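Local coordinates for BH2621 protein (Bacillus halodurans, PDB 2QML) that is of unknown function but has a GNAT-type acetyltransferase fold and is probably an N-acyltransferase related to those of siderophore biosynthesis, at residues V27-H40 and N51-L65. Sequence-based numbering, arbitrary orientation. Where two conformers were deposited one is given.
Sequences VTMDDVDMLHSWMH and NIPLVDYKKHLQTFL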
# COMPACT_ATOMS: atom_id res chain seq x y z
N VAL A 27 9.24 7.59 -4.92
CA VAL A 27 9.44 7.28 -6.30
C VAL A 27 9.92 8.56 -7.07
O VAL A 27 9.55 9.71 -6.75
CB VAL A 27 8.14 6.72 -6.91
CG1 VAL A 27 8.19 6.71 -8.44
CG2 VAL A 27 7.78 5.33 -6.31
N THR A 28 10.73 8.35 -8.10
CA THR A 28 11.16 9.38 -9.02
C THR A 28 11.00 8.86 -10.44
O THR A 28 10.78 7.69 -10.66
CB THR A 28 12.65 9.83 -8.83
OG1 THR A 28 13.54 8.85 -9.36
CG2 THR A 28 12.93 10.06 -7.36
N MSE A 29 11.17 9.74 -11.42
CA MSE A 29 11.08 9.35 -12.84
C MSE A 29 12.18 8.38 -13.26
O MSE A 29 12.01 7.67 -14.26
CB MSE A 29 11.04 10.57 -13.77
CG MSE A 29 9.75 11.38 -13.69
SE MSE A 29 8.18 10.36 -14.18
CE MSE A 29 8.58 10.05 -16.09
N ASP A 30 13.26 8.29 -12.48
CA ASP A 30 14.29 7.29 -12.74
C ASP A 30 13.81 5.88 -12.49
O ASP A 30 14.47 4.93 -12.89
CB ASP A 30 15.53 7.51 -11.87
CG ASP A 30 16.29 8.80 -12.20
OD1 ASP A 30 16.20 9.30 -13.36
OD2 ASP A 30 17.00 9.26 -11.27
N ASP A 31 12.68 5.72 -11.83
CA ASP A 31 12.13 4.42 -11.52
C ASP A 31 11.18 3.91 -12.57
O ASP A 31 10.71 2.79 -12.42
CB ASP A 31 11.35 4.49 -10.22
CG ASP A 31 12.20 4.91 -9.06
OD1 ASP A 31 13.40 4.56 -9.04
OD2 ASP A 31 11.63 5.57 -8.17
N VAL A 32 11.00 4.65 -13.65
CA VAL A 32 9.95 4.31 -14.61
C VAL A 32 10.15 2.96 -15.27
O VAL A 32 9.15 2.24 -15.43
CB VAL A 32 9.72 5.44 -15.67
CG1 VAL A 32 10.86 5.58 -16.62
CG2 VAL A 32 8.38 5.15 -16.42
N ASP A 33 11.37 2.60 -15.67
CA ASP A 33 11.57 1.31 -16.31
C ASP A 33 11.29 0.14 -15.35
O ASP A 33 10.69 -0.88 -15.73
CB ASP A 33 12.99 1.20 -16.90
CG ASP A 33 13.28 2.30 -17.92
OD1 ASP A 33 12.55 2.47 -18.88
OD2 ASP A 33 14.25 3.03 -17.72
N MSE A 34 11.76 0.26 -14.12
CA MSE A 34 11.55 -0.77 -13.13
C MSE A 34 10.08 -0.93 -12.80
O MSE A 34 9.57 -2.04 -12.76
CB MSE A 34 12.32 -0.43 -11.85
CG MSE A 34 12.11 -1.42 -10.72
SE MSE A 34 13.32 -1.03 -9.25
CE MSE A 34 12.57 0.58 -8.59
N LEU A 35 9.40 0.18 -12.57
CA LEU A 35 7.98 0.16 -12.22
C LEU A 35 7.16 -0.40 -13.41
O LEU A 35 6.22 -1.21 -13.23
CB LEU A 35 7.50 1.53 -11.77
CG LEU A 35 8.07 2.04 -10.45
CD1 LEU A 35 7.53 3.43 -10.16
CD2 LEU A 35 7.77 1.06 -9.33
N HIS A 36 7.51 0.02 -14.62
CA HIS A 36 6.87 -0.50 -15.85
C HIS A 36 6.98 -2.03 -15.95
O HIS A 36 6.02 -2.72 -16.28
CB HIS A 36 7.49 0.19 -17.05
CG HIS A 36 7.00 -0.33 -18.36
ND1 HIS A 36 7.75 -1.17 -19.15
CD2 HIS A 36 5.81 -0.17 -19.00
CE1 HIS A 36 7.06 -1.48 -20.23
NE2 HIS A 36 5.89 -0.88 -20.17
N SER A 37 8.15 -2.57 -15.61
CA SER A 37 8.36 -4.02 -15.57
C SER A 37 7.43 -4.69 -14.51
O SER A 37 6.77 -5.72 -14.78
CB SER A 37 9.82 -4.34 -15.27
OG SER A 37 10.00 -5.72 -15.27
N TRP A 38 7.34 -4.10 -13.34
CA TRP A 38 6.45 -4.63 -12.31
C TRP A 38 4.99 -4.65 -12.74
O TRP A 38 4.26 -5.62 -12.45
CB TRP A 38 6.56 -3.88 -10.97
CG TRP A 38 7.93 -3.90 -10.36
CD1 TRP A 38 8.95 -4.67 -10.72
CD2 TRP A 38 8.35 -3.20 -9.19
NE1 TRP A 38 10.05 -4.45 -9.91
CE2 TRP A 38 9.71 -3.56 -8.95
CE3 TRP A 38 7.74 -2.31 -8.32
CZ2 TRP A 38 10.45 -3.04 -7.89
CZ3 TRP A 38 8.50 -1.79 -7.29
CH2 TRP A 38 9.82 -2.14 -7.09
N MSE A 39 4.56 -3.59 -13.45
CA MSE A 39 3.22 -3.48 -13.99
C MSE A 39 2.88 -4.51 -15.07
O MSE A 39 1.71 -4.65 -15.42
CB MSE A 39 2.96 -2.07 -14.54
CG MSE A 39 2.87 -1.02 -13.44
SE MSE A 39 1.72 -1.48 -11.89
CE MSE A 39 1.75 0.24 -10.94
N HIS A 40 3.89 -5.16 -15.61
CA HIS A 40 3.72 -6.22 -16.58
C HIS A 40 3.79 -7.62 -15.92
O HIS A 40 3.71 -8.63 -16.60
CB HIS A 40 4.70 -6.04 -17.76
CG HIS A 40 4.25 -4.99 -18.72
ND1 HIS A 40 3.59 -5.30 -19.90
CD2 HIS A 40 4.32 -3.63 -18.67
CE1 HIS A 40 3.30 -4.18 -20.54
NE2 HIS A 40 3.70 -3.15 -19.81
N ASN A 51 -0.44 -2.65 -17.61
CA ASN A 51 0.42 -3.34 -18.57
C ASN A 51 0.23 -2.60 -19.90
O ASN A 51 -0.42 -3.05 -20.81
CB ASN A 51 0.15 -4.85 -18.66
CG ASN A 51 -1.31 -5.18 -18.87
OD1 ASN A 51 -2.20 -4.59 -18.26
ND2 ASN A 51 -1.56 -6.21 -19.71
N ILE A 52 0.83 -1.43 -19.94
CA ILE A 52 0.75 -0.51 -21.05
C ILE A 52 2.15 -0.18 -21.58
O ILE A 52 3.17 -0.44 -20.88
CB ILE A 52 -0.04 0.78 -20.59
CG1 ILE A 52 0.70 1.55 -19.50
CG2 ILE A 52 -1.44 0.36 -20.13
CD1 ILE A 52 0.02 2.85 -19.03
N PRO A 53 2.22 0.40 -22.80
CA PRO A 53 3.51 0.81 -23.35
C PRO A 53 4.26 1.75 -22.42
O PRO A 53 3.65 2.55 -21.66
CB PRO A 53 3.12 1.48 -24.68
CG PRO A 53 1.87 0.81 -25.03
CD PRO A 53 1.13 0.65 -23.76
N LEU A 54 5.59 1.60 -22.42
CA LEU A 54 6.48 2.43 -21.60
C LEU A 54 6.19 3.95 -21.77
O LEU A 54 6.13 4.65 -20.78
CB LEU A 54 7.94 2.09 -21.91
CG LEU A 54 8.98 2.84 -21.09
CD1 LEU A 54 8.82 2.54 -19.59
CD2 LEU A 54 10.37 2.54 -21.61
N VAL A 55 5.95 4.41 -23.00
CA VAL A 55 5.67 5.81 -23.26
C VAL A 55 4.45 6.30 -22.46
O VAL A 55 4.46 7.39 -21.89
CB VAL A 55 5.52 6.11 -24.81
CG1 VAL A 55 4.29 5.43 -25.45
CG2 VAL A 55 5.47 7.61 -25.05
N ASP A 56 3.43 5.48 -22.41
CA ASP A 56 2.21 5.81 -21.67
C ASP A 56 2.45 5.71 -20.18
O ASP A 56 1.99 6.59 -19.42
CB ASP A 56 1.11 4.89 -22.06
CG ASP A 56 0.75 5.03 -23.53
OD1 ASP A 56 0.75 6.16 -24.11
OD2 ASP A 56 0.49 3.94 -24.11
N TYR A 57 3.13 4.64 -19.74
CA TYR A 57 3.42 4.48 -18.32
C TYR A 57 4.21 5.70 -17.81
O TYR A 57 3.91 6.18 -16.73
CB TYR A 57 4.11 3.13 -17.97
CG TYR A 57 4.13 2.96 -16.46
CD1 TYR A 57 2.98 2.68 -15.75
CD2 TYR A 57 5.32 3.19 -15.76
CE1 TYR A 57 3.01 2.59 -14.38
CE2 TYR A 57 5.34 3.14 -14.40
CZ TYR A 57 4.19 2.83 -13.72
OH TYR A 57 4.28 2.82 -12.37
N LYS A 58 5.16 6.19 -18.58
CA LYS A 58 5.92 7.40 -18.23
C LYS A 58 4.98 8.61 -17.95
O LYS A 58 5.10 9.28 -16.91
CB LYS A 58 6.93 7.74 -19.34
CG LYS A 58 8.15 6.86 -19.34
CD LYS A 58 9.15 7.25 -20.48
CE LYS A 58 10.41 6.37 -20.46
NZ LYS A 58 11.28 6.57 -21.66
N LYS A 59 4.03 8.83 -18.85
CA LYS A 59 3.07 9.93 -18.75
C LYS A 59 2.19 9.75 -17.51
O LYS A 59 1.84 10.72 -16.84
CB LYS A 59 2.20 10.08 -20.02
CG LYS A 59 2.92 10.27 -21.39
CD LYS A 59 1.94 10.62 -22.56
CE LYS A 59 2.53 10.44 -24.00
NZ LYS A 59 1.60 10.93 -25.10
N HIS A 60 1.77 8.52 -17.25
CA HIS A 60 0.99 8.24 -16.07
C HIS A 60 1.79 8.47 -14.78
O HIS A 60 1.30 9.11 -13.84
CB HIS A 60 0.45 6.81 -16.12
CG HIS A 60 -0.01 6.32 -14.78
ND1 HIS A 60 -1.17 6.76 -14.20
CD2 HIS A 60 0.54 5.43 -13.91
CE1 HIS A 60 -1.29 6.20 -13.01
NE2 HIS A 60 -0.29 5.36 -12.84
N LEU A 61 2.99 7.93 -14.72
CA LEU A 61 3.80 8.08 -13.53
C LEU A 61 4.07 9.55 -13.25
O LEU A 61 3.96 10.00 -12.10
CB LEU A 61 5.10 7.28 -13.68
CG LEU A 61 5.97 7.23 -12.41
CD1 LEU A 61 5.20 6.60 -11.27
CD2 LEU A 61 7.34 6.51 -12.66
N GLN A 62 4.40 10.32 -14.27
CA GLN A 62 4.61 11.77 -14.12
C GLN A 62 3.40 12.47 -13.54
O GLN A 62 3.52 13.28 -12.62
CB GLN A 62 4.97 12.31 -15.49
CG GLN A 62 5.45 13.68 -15.57
CD GLN A 62 5.97 13.92 -16.95
OE1 GLN A 62 5.23 13.79 -17.94
NE2 GLN A 62 7.25 14.23 -17.04
N THR A 63 2.20 12.13 -14.02
CA THR A 63 0.99 12.74 -13.53
C THR A 63 0.80 12.41 -12.04
O THR A 63 0.50 13.29 -11.24
CB THR A 63 -0.18 12.27 -14.36
OG1 THR A 63 0.05 12.61 -15.74
CG2 THR A 63 -1.48 12.94 -13.91
N PHE A 64 0.99 11.16 -11.66
CA PHE A 64 0.83 10.72 -10.27
C PHE A 64 1.87 11.35 -9.36
O PHE A 64 1.54 11.71 -8.26
CB PHE A 64 0.86 9.19 -10.15
CG PHE A 64 -0.51 8.56 -10.17
CD1 PHE A 64 -1.53 9.15 -10.88
CD2 PHE A 64 -0.79 7.39 -9.47
CE1 PHE A 64 -2.81 8.60 -10.87
CE2 PHE A 64 -2.07 6.87 -9.47
CZ PHE A 64 -3.08 7.48 -10.18
N LEU A 65 3.08 11.54 -9.86
CA LEU A 65 4.14 12.21 -9.06
C LEU A 65 3.83 13.68 -8.81
O LEU A 65 4.27 14.23 -7.80
CB LEU A 65 5.50 12.03 -9.71
CG LEU A 65 6.14 10.64 -9.65
CD1 LEU A 65 7.38 10.55 -10.51
CD2 LEU A 65 6.46 10.16 -8.18
O HOH W 1 13.07 4.79 -20.17
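The backbone oxygen I52 O is gripped by two imidazoles, H36 NE2 at 2.8 Å and H40 NE2 at 3.0 Å, just ahead of P53, the N-cap residue of helix 54-65. The H40 bond is nearly straight (167°), but its donor stands above the carbonyl plane; the H36 bond is more bent at its hydrogen, yet NE2 lies almost in line with C=O. Because I52 O lies close to both ring planes, the paired bonds should fix how each imidazole is turned. With CG anti to the backbone N (chi1 175°), the H36 ring swings toward helix 54-65 and places NE2 at I52 O; L54 CD1 makes a CH-pi contact over one face and H40 CD2 lies against the opposite one, while N51 CA sits 3.7 Å from the H40 ring centroid in a further CH-pi contact. In this GNAT fold, helices 32-38 and 54-65 follow strand 20-26 and cross at 110° beside the sheet, where V27 and L61 both touch L72 of strand 70-77. Between the axes V32 is a knob in the hole formed by L54, Y57, K58 and L61, its CG2 pressed tightly to K58 CG at 3.4 Å. Y57 lays one ring face under H36 CA, and its OH reaches L35 CB at 3.5 Å. Toward the C-terminal end of helix 54-65 the bent selenomethionine M29 brings SE to 3.8 Å from L65 CD1. At the solvent side, water 1 donates to D33 OD1 and weakly accepts from K58 NZ, bridging opposite charges.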